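Local coordinates for protein TCR alpha chain (Gallus gallus, PDB 6LIR) that pairs with the TCR beta chain to form the chicken alpha-beta T-cell receptor, which probably recognises antigen peptides presented by MHC molecules, at residues A[1-5]-A[85-89]; A[9-13]-A[107-111]; A[20-26]-A[66-70]; A[114-120]-A[130-136]. One frame throughout, in Å; residues are numbered along the deposited sequence.

Contact 1 (A[1-5]-A[85-89])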
loop_
_atom_site.group_PDB
_atom_site.type_symbol
_atom_site.label_atom_id
_atom_site.label_comp_id
_atom_site.label_asym_id
_atom_site.label_seq_id
_atom_site.Cartn_x
_atom_site.Cartn_y
_atom_site.Cartn_z
ATOM N N GLN A 1 -9.473 20.507 9.229
ATOM C CA GLN A 1 -10.385 20.576 10.369
ATOM C C GLN A 1 -10.089 19.471 11.382
ATOM O O GLN A 1 -10.097 19.703 12.593
ATOM C CB GLN A 1 -11.838 20.481 9.903
ATOM C CG GLN A 1 -12.684 21.678 10.296
ATOM C CD GLN A 1 -14.165 21.463 10.046
ATOM O OE1 GLN A 1 -14.554 20.769 9.105
ATOM N NE2 GLN A 1 -14.998 22.057 10.893
ATOM N N VAL A 2 -9.828 18.268 10.881
ATOM C CA VAL A 2 -9.493 17.124 11.720
ATOM C C VAL A 2 -8.029 16.800 11.465
ATOM O O VAL A 2 -7.674 16.277 10.403
ATOM C CB VAL A 2 -10.399 15.920 11.430
ATOM C CG1 VAL A 2 -10.078 14.788 12.373
ATOM C CG2 VAL A 2 -11.862 16.319 11.567
ATOM N N GLN A 3 -7.175 17.122 12.434
ATOM C CA GLN A 3 -5.730 17.081 12.253
ATOM C C GLN A 3 -5.117 15.831 12.868
ATOM O O GLN A 3 -5.490 15.414 13.969
ATOM C CB GLN A 3 -5.074 18.324 12.855
ATOM C CG GLN A 3 -5.554 19.622 12.236
ATOM C CD GLN A 3 -5.391 20.798 13.172
ATOM O OE1 GLN A 3 -6.183 20.983 14.096
ATOM N NE2 GLN A 3 -4.360 21.603 12.939
ATOM N N GLN A 4 -4.158 15.252 12.150
ATOM C CA GLN A 4 -3.402 14.091 12.593
ATOM C C GLN A 4 -1.944 14.290 12.210
ATOM O O GLN A 4 -1.636 14.967 11.226
ATOM C CB GLN A 4 -3.912 12.785 11.964
ATOM C CG GLN A 4 -5.330 12.397 12.336
ATOM C CD GLN A 4 -5.720 11.053 11.747
ATOM O OE1 GLN A 4 -6.578 10.974 10.867
ATOM N NE2 GLN A 4 -5.080 9.989 12.224
ATOM N N GLU A 5 -1.049 13.695 12.987
ATOM C CA GLU A 5 0.353 13.738 12.613
ATOM C C GLU A 5 0.555 12.897 11.355
ATOM O O GLU A 5 -0.024 11.813 11.237
ATOM C CB GLU A 5 1.232 13.205 13.742
ATOM C CG GLU A 5 1.236 14.071 14.990
ATOM C CD GLU A 5 1.686 15.491 14.709
ATOM O OE1 GLU A 5 2.909 15.711 14.574
ATOM O OE2 GLU A 5 0.820 16.388 14.626
ATOM N N TYR A 85 -3.569 5.230 9.772
ATOM C CA TYR A 85 -4.662 5.246 10.733
ATOM C C TYR A 85 -5.428 6.556 10.615
ATOM O O TYR A 85 -4.838 7.637 10.700
ATOM C CB TYR A 85 -4.129 5.051 12.151
ATOM C CG TYR A 85 -3.675 3.633 12.419
ATOM C CD1 TYR A 85 -2.438 3.179 11.972
ATOM C CD2 TYR A 85 -4.487 2.747 13.111
ATOM C CE1 TYR A 85 -2.025 1.880 12.212
ATOM C CE2 TYR A 85 -4.085 1.451 13.356
ATOM C CZ TYR A 85 -2.854 1.023 12.905
ATOM O OH TYR A 85 -2.465 -0.268 13.155
ATOM N N TYR A 86 -6.739 6.450 10.408
ATOM C CA TYR A 86 -7.615 7.593 10.204
ATOM C C TYR A 86 -8.578 7.732 11.373
ATOM O O TYR A 86 -9.198 6.753 11.800
ATOM C CB TYR A 86 -8.440 7.443 8.920
ATOM C CG TYR A 86 -7.685 7.640 7.626
ATOM C CD1 TYR A 86 -7.434 8.914 7.129
ATOM C CD2 TYR A 86 -7.251 6.548 6.882
ATOM C CE1 TYR A 86 -6.758 9.098 5.940
ATOM C CE2 TYR A 86 -6.573 6.721 5.691
ATOM C CZ TYR A 86 -6.328 7.998 5.225
ATOM O OH TYR A 86 -5.652 8.173 4.041
ATOM N N CYS A 87 -8.741 8.956 11.854
ATOM C CA CYS A 87 -9.850 9.263 12.740
ATOM C C CYS A 87 -10.933 9.946 11.919
ATOM O O CYS A 87 -10.651 10.635 10.936
ATOM C CB CYS A 87 -9.426 10.162 13.910
ATOM S SG CYS A 87 -8.800 11.773 13.406
ATOM N N ALA A 88 -12.179 9.702 12.303
ATOM C CA ALA A 88 -13.331 10.293 11.637
ATOM C C ALA A 88 -14.324 10.705 12.710
ATOM O O ALA A 88 -14.677 9.891 13.568
ATOM C CB ALA A 88 -13.975 9.310 10.652
ATOM N N VAL A 89 -14.755 11.965 12.678
ATOM C CA VAL A 89 -15.604 12.502 13.732
ATOM C C VAL A 89 -16.898 13.022 13.125
ATOM O O VAL A 89 -16.959 13.412 11.954
ATOM C CB VAL A 89 -14.890 13.618 14.529
ATOM C CG1 VAL A 89 -13.534 13.133 15.032
ATOM C CG2 VAL A 89 -14.724 14.863 13.676
#

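Contact 2 (A[9-13]-A[107-111])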
loop_
_atom_site.group_PDB
_atom_site.type_symbol
_atom_site.label_atom_id
_atom_site.label_comp_id
_atom_site.label_asym_id
_atom_site.label_seq_id
_atom_site.Cartn_x
_atom_site.Cartn_y
_atom_site.Cartn_z
ATOM N N GLU A 9 6.215 6.210 14.221
ATOM C CA GLU A 9 7.066 5.034 14.150
ATOM C C GLU A 9 7.276 4.471 15.546
ATOM O O GLU A 9 7.334 5.206 16.534
ATOM C CB GLU A 9 8.421 5.357 13.497
ATOM C CG GLU A 9 9.326 6.235 14.350
ATOM C CD GLU A 9 10.701 6.446 13.738
ATOM O OE1 GLU A 9 10.995 7.585 13.315
ATOM O OE2 GLU A 9 11.487 5.477 13.684
ATOM N N THR A 10 7.394 3.150 15.610
ATOM C CA THR A 10 7.567 2.451 16.873
ATOM C C THR A 10 8.222 1.111 16.589
ATOM O O THR A 10 8.163 0.593 15.472
ATOM C CB THR A 10 6.236 2.255 17.608
ATOM O OG1 THR A 10 6.489 1.819 18.949
ATOM C CG2 THR A 10 5.381 1.213 16.902
ATOM N N SER A 11 8.864 0.566 17.611
ATOM C CA SER A 11 9.439 -0.762 17.505
ATOM C C SER A 11 8.399 -1.796 17.912
ATOM O O SER A 11 7.485 -1.512 18.692
ATOM C CB SER A 11 10.686 -0.893 18.381
ATOM O OG SER A 11 10.337 -0.952 19.752
ATOM N N GLU A 12 8.547 -3.000 17.366
ATOM C CA GLU A 12 7.645 -4.104 17.667
ATOM C C GLU A 12 7.526 -4.309 19.171
ATOM O O GLU A 12 8.528 -4.344 19.888
ATOM C CB GLU A 12 8.151 -5.383 16.998
ATOM C CG GLU A 12 7.099 -6.462 16.826
ATOM C CD GLU A 12 7.496 -7.490 15.783
ATOM O OE1 GLU A 12 8.712 -7.639 15.533
ATOM O OE2 GLU A 12 6.595 -8.142 15.209
ATOM N N GLY A 13 6.286 -4.380 19.654
ATOM C CA GLY A 13 6.016 -4.551 21.065
ATOM C C GLY A 13 6.038 -3.286 21.895
ATOM O O GLY A 13 5.607 -3.322 23.055
ATOM N N VAL A 107 6.226 0.195 11.880
ATOM C CA VAL A 107 6.558 -0.659 13.014
ATOM C C VAL A 107 7.838 -1.402 12.668
ATOM O O VAL A 107 7.866 -2.201 11.724
ATOM C CB VAL A 107 5.426 -1.644 13.344
ATOM C CG1 VAL A 107 5.842 -2.580 14.478
ATOM C CG2 VAL A 107 4.151 -0.894 13.700
ATOM N N GLN A 108 8.892 -1.141 13.439
ATOM C CA GLN A 108 10.207 -1.694 13.162
ATOM C C GLN A 108 10.422 -2.962 13.966
ATOM O O GLN A 108 10.455 -2.902 15.206
ATOM C CB GLN A 108 11.295 -0.678 13.483
ATOM C CG GLN A 108 11.325 0.503 12.530
ATOM C CD GLN A 108 11.460 1.825 13.250
ATOM O OE1 GLN A 108 10.805 2.806 12.900
ATOM N NE2 GLN A 108 12.313 1.860 14.268
ATOM N N PRO A 109 10.596 -4.108 13.321
ATOM C CA PRO A 109 10.883 -5.341 14.058
ATOM C C PRO A 109 12.265 -5.298 14.689
ATOM O O PRO A 109 13.144 -4.533 14.288
ATOM C CB PRO A 109 10.802 -6.435 12.986
ATOM C CG PRO A 109 10.144 -5.789 11.794
ATOM C CD PRO A 109 10.492 -4.338 11.871
ATOM N N HIS A 110 12.438 -6.115 15.724
ATOM C CA HIS A 110 13.743 -6.235 16.358
ATOM C C HIS A 110 14.589 -7.169 15.518
ATOM O O HIS A 110 14.130 -8.228 15.086
ATOM C CB HIS A 110 13.646 -6.770 17.787
ATOM C CG HIS A 110 14.879 -6.516 18.603
ATOM N ND1 HIS A 110 15.489 -7.491 19.363
ATOM C CD2 HIS A 110 15.624 -5.395 18.763
ATOM C CE1 HIS A 110 16.553 -6.982 19.959
ATOM N NE2 HIS A 110 16.658 -5.713 19.611
ATOM N N ILE A 111 15.816 -6.758 15.253
ATOM C CA ILE A 111 16.657 -7.454 14.295
ATOM C C ILE A 111 18.048 -7.571 14.880
ATOM O O ILE A 111 18.505 -6.689 15.614
ATOM C CB ILE A 111 16.709 -6.740 12.925
ATOM C CG1 ILE A 111 17.159 -5.287 13.083
ATOM C CG2 ILE A 111 15.373 -6.845 12.204
ATOM C CD1 ILE A 111 18.590 -5.050 12.650
#

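Contact 3 (A[20-26]-A[66-70])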
loop_
_atom_site.group_PDB
_atom_site.type_symbol
_atom_site.label_atom_id
_atom_site.label_comp_id
_atom_site.label_asym_id
_atom_site.label_seq_id
_atom_site.Cartn_x
_atom_site.Cartn_y
_atom_site.Cartn_z
ATOM N N CYS A 20 -5.490 12.723 17.503
ATOM C CA CYS A 20 -6.424 13.297 16.543
ATOM C C CYS A 20 -7.037 14.518 17.207
ATOM O O CYS A 20 -7.618 14.405 18.289
ATOM C CB CYS A 20 -7.502 12.288 16.132
ATOM S SG CYS A 20 -8.811 12.954 15.071
ATOM N N SER A 21 -6.869 15.682 16.582
ATOM C CA SER A 21 -7.267 16.961 17.148
ATOM C C SER A 21 -8.233 17.659 16.200
ATOM O O SER A 21 -7.938 17.813 15.010
ATOM C CB SER A 21 -6.035 17.834 17.404
ATOM O OG SER A 21 -6.397 19.184 17.620
ATOM N N HIS A 22 -9.392 18.064 16.724
ATOM C CA HIS A 22 -10.406 18.788 15.952
ATOM C C HIS A 22 -11.025 19.864 16.834
ATOM O O HIS A 22 -12.165 19.735 17.297
ATOM C CB HIS A 22 -11.469 17.829 15.414
ATOM C CG HIS A 22 -11.868 16.756 16.380
ATOM N ND1 HIS A 22 -12.983 16.851 17.186
ATOM C CD2 HIS A 22 -11.304 15.558 16.662
ATOM C CE1 HIS A 22 -13.085 15.763 17.927
ATOM N NE2 HIS A 22 -12.077 14.961 17.628
ATOM N N PRO A 23 -10.296 20.957 17.076
ATOM C CA PRO A 23 -10.792 21.990 18.003
ATOM C C PRO A 23 -12.124 22.592 17.592
ATOM O O PRO A 23 -12.909 22.990 18.460
ATOM C CB PRO A 23 -9.670 23.040 18.001
ATOM C CG PRO A 23 -8.463 22.318 17.514
ATOM C CD PRO A 23 -8.966 21.297 16.536
ATOM N N SER A 24 -12.409 22.667 16.297
ATOM C CA SER A 24 -13.625 23.296 15.809
ATOM C C SER A 24 -14.812 22.344 15.763
ATOM O O SER A 24 -15.896 22.751 15.335
ATOM C CB SER A 24 -13.383 23.872 14.412
ATOM O OG SER A 24 -13.683 22.905 13.418
ATOM N N ILE A 25 -14.644 21.091 16.177
ATOM C CA ILE A 25 -15.719 20.107 16.125
ATOM C C ILE A 25 -15.835 19.461 17.494
ATOM O O ILE A 25 -14.863 18.883 17.998
ATOM C CB ILE A 25 -15.484 19.037 15.044
ATOM C CG1 ILE A 25 -15.271 19.692 13.677
ATOM C CG2 ILE A 25 -16.658 18.063 14.997
ATOM C CD1 ILE A 25 -15.073 18.699 12.545
ATOM N N GLN A 26 -17.024 19.538 18.086
ATOM C CA GLN A 26 -17.312 18.886 19.358
ATOM C C GLN A 26 -18.023 17.592 18.993
ATOM O O GLN A 26 -19.221 17.585 18.694
ATOM C CB GLN A 26 -18.158 19.776 20.263
ATOM C CG GLN A 26 -18.390 19.205 21.649
ATOM C CD GLN A 26 -18.617 20.278 22.694
ATOM O OE1 GLN A 26 -19.602 21.018 22.638
ATOM N NE2 GLN A 26 -17.699 20.373 23.657
ATOM N N ASP A 66 -13.907 17.149 26.607
ATOM C CA ASP A 66 -14.650 18.109 25.800
ATOM C C ASP A 66 -15.006 17.579 24.415
ATOM O O ASP A 66 -15.626 18.313 23.633
ATOM C CB ASP A 66 -13.860 19.416 25.672
ATOM C CG ASP A 66 -12.562 19.249 24.903
ATOM O OD1 ASP A 66 -12.187 18.100 24.579
ATOM O OD2 ASP A 66 -11.909 20.275 24.623
ATOM N N SER A 67 -14.637 16.334 24.103
ATOM C CA SER A 67 -14.957 15.687 22.827
ATOM C C SER A 67 -14.399 16.448 21.627
ATOM O O SER A 67 -14.936 16.357 20.521
ATOM C CB SER A 67 -16.466 15.481 22.663
ATOM O OG SER A 67 -16.944 14.525 23.592
ATOM N N ARG A 68 -13.309 17.187 21.813
ATOM C CA ARG A 68 -12.678 17.893 20.706
ATOM C C ARG A 68 -11.349 17.268 20.307
ATOM O O ARG A 68 -10.605 17.864 19.521
ATOM C CB ARG A 68 -12.490 19.370 21.063
ATOM C CG ARG A 68 -13.811 20.093 21.335
ATOM C CD ARG A 68 -13.605 21.573 21.624
ATOM N NE ARG A 68 -14.867 22.224 21.972
ATOM C CZ ARG A 68 -15.701 22.752 21.083
ATOM N NH1 ARG A 68 -15.402 22.714 19.790
ATOM N NH2 ARG A 68 -16.832 23.318 21.485
ATOM N N SER A 69 -11.056 16.068 20.797
ATOM C CA SER A 69 -9.839 15.341 20.459
ATOM C C SER A 69 -9.994 13.907 20.937
ATOM O O SER A 69 -10.831 13.608 21.795
ATOM C CB SER A 69 -8.592 15.975 21.082
ATOM O OG SER A 69 -8.648 15.897 22.491
ATOM N N SER A 70 -9.164 13.027 20.383
ATOM C CA SER A 70 -9.122 11.643 20.823
ATOM C C SER A 70 -7.730 11.087 20.557
ATOM O O SER A 70 -6.900 11.713 19.894
ATOM C CB SER A 70 -10.197 10.801 20.125
ATOM O OG SER A 70 -9.795 10.454 18.809
HETATM O O HOH W 1 -11.094 12.281 17.406
#

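Contact 4 (A[114-120]-A[130-136])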
loop_
_atom_site.group_PDB
_atom_site.type_symbol
_atom_site.label_atom_id
_atom_site.label_comp_id
_atom_site.label_asym_id
_atom_site.label_seq_id
_atom_site.Cartn_x
_atom_site.Cartn_y
_atom_site.Cartn_z
ATOM N N SER A 114 23.408 -8.430 10.416
ATOM C CA SER A 114 24.445 -9.195 9.748
ATOM C C SER A 114 24.406 -8.737 8.300
ATOM O O SER A 114 24.049 -9.514 7.405
ATOM C CB SER A 114 24.209 -10.700 9.877
ATOM O OG SER A 114 25.423 -11.409 9.723
ATOM N N PRO A 115 24.724 -7.470 8.048
ATOM C CA PRO A 115 24.515 -6.902 6.713
ATOM C C PRO A 115 25.296 -7.661 5.656
ATOM O O PRO A 115 26.467 -7.995 5.846
ATOM C CB PRO A 115 25.003 -5.456 6.849
ATOM C CG PRO A 115 25.793 -5.394 8.105
ATOM C CD PRO A 115 25.600 -6.641 8.895
ATOM N N SER A 116 24.629 -7.940 4.539
ATOM C CA SER A 116 25.278 -8.548 3.391
ATOM C C SER A 116 24.761 -7.872 2.133
ATOM O O SER A 116 23.638 -7.362 2.096
ATOM C CB SER A 116 25.017 -10.052 3.311
ATOM O OG SER A 116 25.403 -10.695 4.506
ATOM N N VAL A 117 25.613 -7.841 1.119
ATOM C CA VAL A 117 25.303 -7.223 -0.159
ATOM C C VAL A 117 25.542 -8.261 -1.247
ATOM O O VAL A 117 26.499 -9.039 -1.170
ATOM C CB VAL A 117 26.138 -5.943 -0.374
ATOM C CG1 VAL A 117 25.966 -5.423 -1.763
ATOM C CG2 VAL A 117 25.706 -4.870 0.616
ATOM N N TYR A 118 24.677 -8.279 -2.260
ATOM C CA TYR A 118 24.779 -9.268 -3.322
ATOM C C TYR A 118 24.381 -8.644 -4.647
ATOM O O TYR A 118 23.543 -7.741 -4.707
ATOM C CB TYR A 118 23.875 -10.490 -3.083
ATOM C CG TYR A 118 23.973 -11.120 -1.716
ATOM C CD1 TYR A 118 24.992 -12.014 -1.410
ATOM C CD2 TYR A 118 23.037 -10.832 -0.734
ATOM C CE1 TYR A 118 25.075 -12.597 -0.160
ATOM C CE2 TYR A 118 23.113 -11.407 0.517
ATOM C CZ TYR A 118 24.132 -12.288 0.799
ATOM O OH TYR A 118 24.207 -12.861 2.048
ATOM N N ARG A 119 24.968 -9.169 -5.714
ATOM C CA ARG A 119 24.624 -8.785 -7.071
ATOM C C ARG A 119 23.791 -9.895 -7.688
ATOM O O ARG A 119 24.108 -11.079 -7.540
ATOM C CB ARG A 119 25.872 -8.551 -7.920
ATOM C CG ARG A 119 26.359 -7.123 -7.935
ATOM C CD ARG A 119 27.853 -7.066 -7.693
ATOM N NE ARG A 119 28.610 -7.791 -8.712
ATOM C CZ ARG A 119 29.063 -7.246 -9.837
ATOM N NH1 ARG A 119 28.830 -5.965 -10.096
ATOM N NH2 ARG A 119 29.745 -7.980 -10.707
ATOM N N LEU A 120 22.736 -9.511 -8.392
ATOM C CA LEU A 120 21.852 -10.476 -9.015
ATOM C C LEU A 120 21.745 -10.184 -10.499
ATOM O O LEU A 120 21.834 -9.032 -10.937
ATOM C CB LEU A 120 20.446 -10.439 -8.403
ATOM C CG LEU A 120 20.300 -10.356 -6.885
ATOM C CD1 LEU A 120 18.823 -10.366 -6.505
ATOM C CD2 LEU A 120 21.034 -11.498 -6.222
ATOM N N MET A 130 20.907 -6.229 -10.377
ATOM C CA MET A 130 20.160 -5.779 -9.211
ATOM C C MET A 130 21.020 -5.951 -7.968
ATOM O O MET A 130 21.593 -7.022 -7.737
ATOM C CB MET A 130 18.854 -6.566 -9.064
ATOM C CG MET A 130 18.046 -6.239 -7.812
ATOM S SD MET A 130 17.184 -4.656 -7.895
ATOM C CE MET A 130 15.933 -5.015 -9.128
ATOM N N CYS A 131 21.111 -4.900 -7.173
ATOM C CA CYS A 131 21.888 -4.931 -5.942
ATOM C C CYS A 131 20.964 -5.196 -4.766
ATOM O O CYS A 131 19.992 -4.468 -4.561
ATOM C CB CYS A 131 22.661 -3.628 -5.752
ATOM S SG CYS A 131 23.894 -3.593 -4.423
ATOM N N LEU A 132 21.276 -6.225 -3.989
ATOM C CA LEU A 132 20.460 -6.605 -2.846
ATOM C C LEU A 132 21.257 -6.452 -1.553
ATOM O O LEU A 132 22.296 -7.097 -1.379
ATOM C CB LEU A 132 19.972 -8.041 -3.016
ATOM C CG LEU A 132 19.166 -8.656 -1.872
ATOM C CD1 LEU A 132 17.809 -7.976 -1.660
ATOM C CD2 LEU A 132 18.990 -10.158 -2.072
ATOM N N ILE A 133 20.755 -5.618 -0.645
ATOM C CA ILE A 133 21.301 -5.470 0.701
ATOM C C ILE A 133 20.316 -6.082 1.689
ATOM O O ILE A 133 19.143 -5.690 1.722
ATOM C CB ILE A 133 21.587 -3.995 1.039
ATOM C CG1 ILE A 133 22.439 -3.346 -0.054
ATOM C CG2 ILE A 133 22.283 -3.889 2.388
ATOM C CD1 ILE A 133 21.636 -2.537 -1.060
ATOM N N THR A 134 20.791 -7.019 2.508
ATOM C CA THR A 134 19.914 -7.772 3.394
ATOM C C THR A 134 20.392 -7.712 4.840
ATOM O O THR A 134 21.541 -7.367 5.127
ATOM C CB THR A 134 19.823 -9.251 2.982
ATOM O OG1 THR A 134 21.037 -9.923 3.341
ATOM C CG2 THR A 134 19.618 -9.382 1.496
ATOM N N ASP A 135 19.479 -8.101 5.738
ATOM C CA ASP A 135 19.769 -8.371 7.150
ATOM C C ASP A 135 20.607 -7.274 7.807
ATOM O O ASP A 135 21.539 -7.541 8.571
ATOM C CB ASP A 135 20.434 -9.737 7.296
ATOM C CG ASP A 135 19.688 -10.821 6.539
ATOM O OD1 ASP A 135 18.535 -11.119 6.914
ATOM O OD2 ASP A 135 20.244 -11.356 5.555
ATOM N N TYR A 136 20.259 -6.029 7.522
ATOM C CA TYR A 136 20.943 -4.867 8.069
ATOM C C TYR A 136 20.053 -4.168 9.089
ATOM O O TYR A 136 18.876 -4.503 9.263
ATOM C CB TYR A 136 21.329 -3.891 6.952
ATOM C CG TYR A 136 20.146 -3.403 6.139
ATOM C CD1 TYR A 136 19.436 -2.267 6.517
ATOM C CD2 TYR A 136 19.738 -4.082 4.999
ATOM C CE1 TYR A 136 18.352 -1.820 5.775
ATOM C CE2 TYR A 136 18.658 -3.645 4.252
ATOM C CZ TYR A 136 17.969 -2.514 4.641
ATOM O OH TYR A 136 16.895 -2.082 3.896
#

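Contact 1 (A[1-5]-A[85-89])
The flat amide of Gln4 meets strand 85-89 with one face and with both of its polar ends. Cys87 SG lies over that face, 3.6 Å from Gln4 CD. Cys87 N approaches from the same side and donates to Gln4 OE1 at 3.1 Å. The N-H points almost straight at the oxygen (171°) but arrives above the carbonyl plane. At the other end Gln4 NE2 donates to Tyr85 O over 2.8 Å, and this partner sits 21° out of the amide plane. The Tyr86 ring comes near Gln4 OE1 only obliquely. Beyond CG the Gln4 chain is extended, which carries the amide down to the strand backbone.

Next to the amide, Val2 adds apolar contact. Val2 CG1 is anti to the backbone N (chi1 -177°) and touches Cys87 SG at 3.4 Å. The Val2 and Val89 side chains slide past each other, with Val2 CG2 3.8 Å from Val89 CG2.

The contact places the N-terminal segment of the immunoglobulin V domain against strand 84-90, beside the core disulfide Cys20-Cys87. A buried glutamine bridging the backbone next to this disulfide is a familiar feature of antibody and TCR V domains. Gln4 OE1 also takes a weak bond from Gly102 N of strand 97-108. Trp32 packs against both Gln4 and Cys87.

The chemistry fixes which way the amide is turned: the oxygen faces an N-H and the nitrogen faces a carbonyl. Both polar ends of a buried amide thereby have a backbone partner, and its rotation is held by two such partners two residues apart.

Contact 2 (A[9-13]-A[107-111])
Strands 7-11 and 97-108 run parallel at the edge of the V-domain sheet, and this contact is the last part of their pairing. Thr10 is paired with Val107, and Ser11 with Gln108. Gln108 N donates to Thr10 O at 2.8 Å. Thr10 O also receives a CA-H contact from Val107 CA at 3.2 Å. Two residues after Thr10, Glu12 N donates to Gln108 O at 2.9 Å.

This parallel pair is the known exception in an otherwise antiparallel V-type immunoglobulin sheet: the first strand switches over to pair with the last. Thr10 and Val107 lie side by side on the buried face, with Thr10 CG2 4.0 Å from Val107 CG2. Pro77 covers both. The Thr10 hydroxyl is hydrogen-bonded to Thr14 O.

Where regular pairing ends, Val107 CG1 rests 4.0 Å from Glu12 CA. The Glu12 chain is extended, with CG anti to the backbone N (chi1 -160°). This brings its carboxylate across Pro109, where Glu12 OE1 is 3.5 Å from Pro109 CB. Pro109 also packs on Ala165 and Tyr167 of strand 164-174, in the next domain along the chain.

Contact 3 (A[20-26]-A[66-70])
His22 packs against the backbone of Arg68 at the loop end of an antiparallel strand pair in the V domain. Strand 16-21, which brings Cys20 to the core disulfide, here pairs with strand 69-74. Backbone bonds come first. Ser70 N donates to Cys20 O at 2.9 Å, and the return bond from Cys20 N is weak. Past the strand end, His22 N donates to Arg68 O at 3.1 Å.

Side-chain bonds tie the two loops together. Arg68 is extended from CG to NE, and Arg68 NH1 reaches Pro23 O at 2.8 Å, inside the type I turn 22-25. Gln26 CB lies over one face of the guanidinium. The Gln26 amide bonds in its own plane to Asp66 O, with Gln26 NE2 2.9 Å away. Asp66 OD1 in turn accepts from Arg68 N, forming an Asx turn.

The His22 ring lies flat against backbone. Arg68 O sits 3.4 Å above the ring plane, over its centre. His22 ND1 donates to Ile25 O at 2.9 Å, which fixes the ring's rotation. Ser70 OG is also hydrogen-bonded to Trp32 NE1. A single water bridges His22 NE2, 2.9 Å from the water O, and Ser70 OG.

Contact 4 (A[114-120]-A[130-136])
Strands 116-121 and 128-134 form an antiparallel beta hairpin at the edge of a sheet in the constant, immunoglobulin-like domain. Backbone bonds join Ser116, Tyr118 and Leu120 to Thr134, Leu132 and Met130, two for each pair. An extra bond follows past the strands, where Ser114 N meets Asp135 O at 2.8 Å.

Apolar contacts line the inner face. Val117 forks between two neighbours: Val117 CG1, anti to the backbone N (chi1 172°), touches Cys131 SG at 3.8 Å, and Val117 CG2 lies beside Ile133 CG1 at 3.7 Å. Cys131 is disulfide-bonded to Cys180. Pro115 CB meets Tyr136 CB at 4.0 Å.

The face bearing Tyr118, Leu120, Met130 and Leu132 packs on the TCR beta chain. Tyr118 OH hydrogen-bonds Glu133 of that chain, and Asp135 makes a salt bridge with Arg186 of the same beta chain. Leu120 CB is 4.2 Å from Met130 CB.

Thr134 makes the remaining side-chain contacts. Thr134 and Tyr118 cross at about a right angle, and Thr134 OG1 lies at the ring edge, 3.8 Å from Tyr118 CE2. The same Thr134 OG1 donates to Asp135 OD2 at 2.8 Å, from above the carboxylate plane.

Contacts 1 and 3 lie in the V domain, contact 2 where it runs on to the constant domain, and contact 4 in the constant domain. Contacts 1 and 3 have centres about 10 Å apart and are joined by the Cys20-Cys87 disulfide, which links the two sheets of the V sandwich. Contact 3 is nested within the chain loops closed by contacts 1 and 2, which cross each other along the chain. Contacts 1 and 2 both reach the sheet in which strands 84-90 and 97-108 are neighbours, with centres about 23 Å apart. Ile111 of contact 2 touches Tyr136 of contact 4 at the interdomain junction. Contact 4 comes last, its centre about 47 Å from that of contact 3.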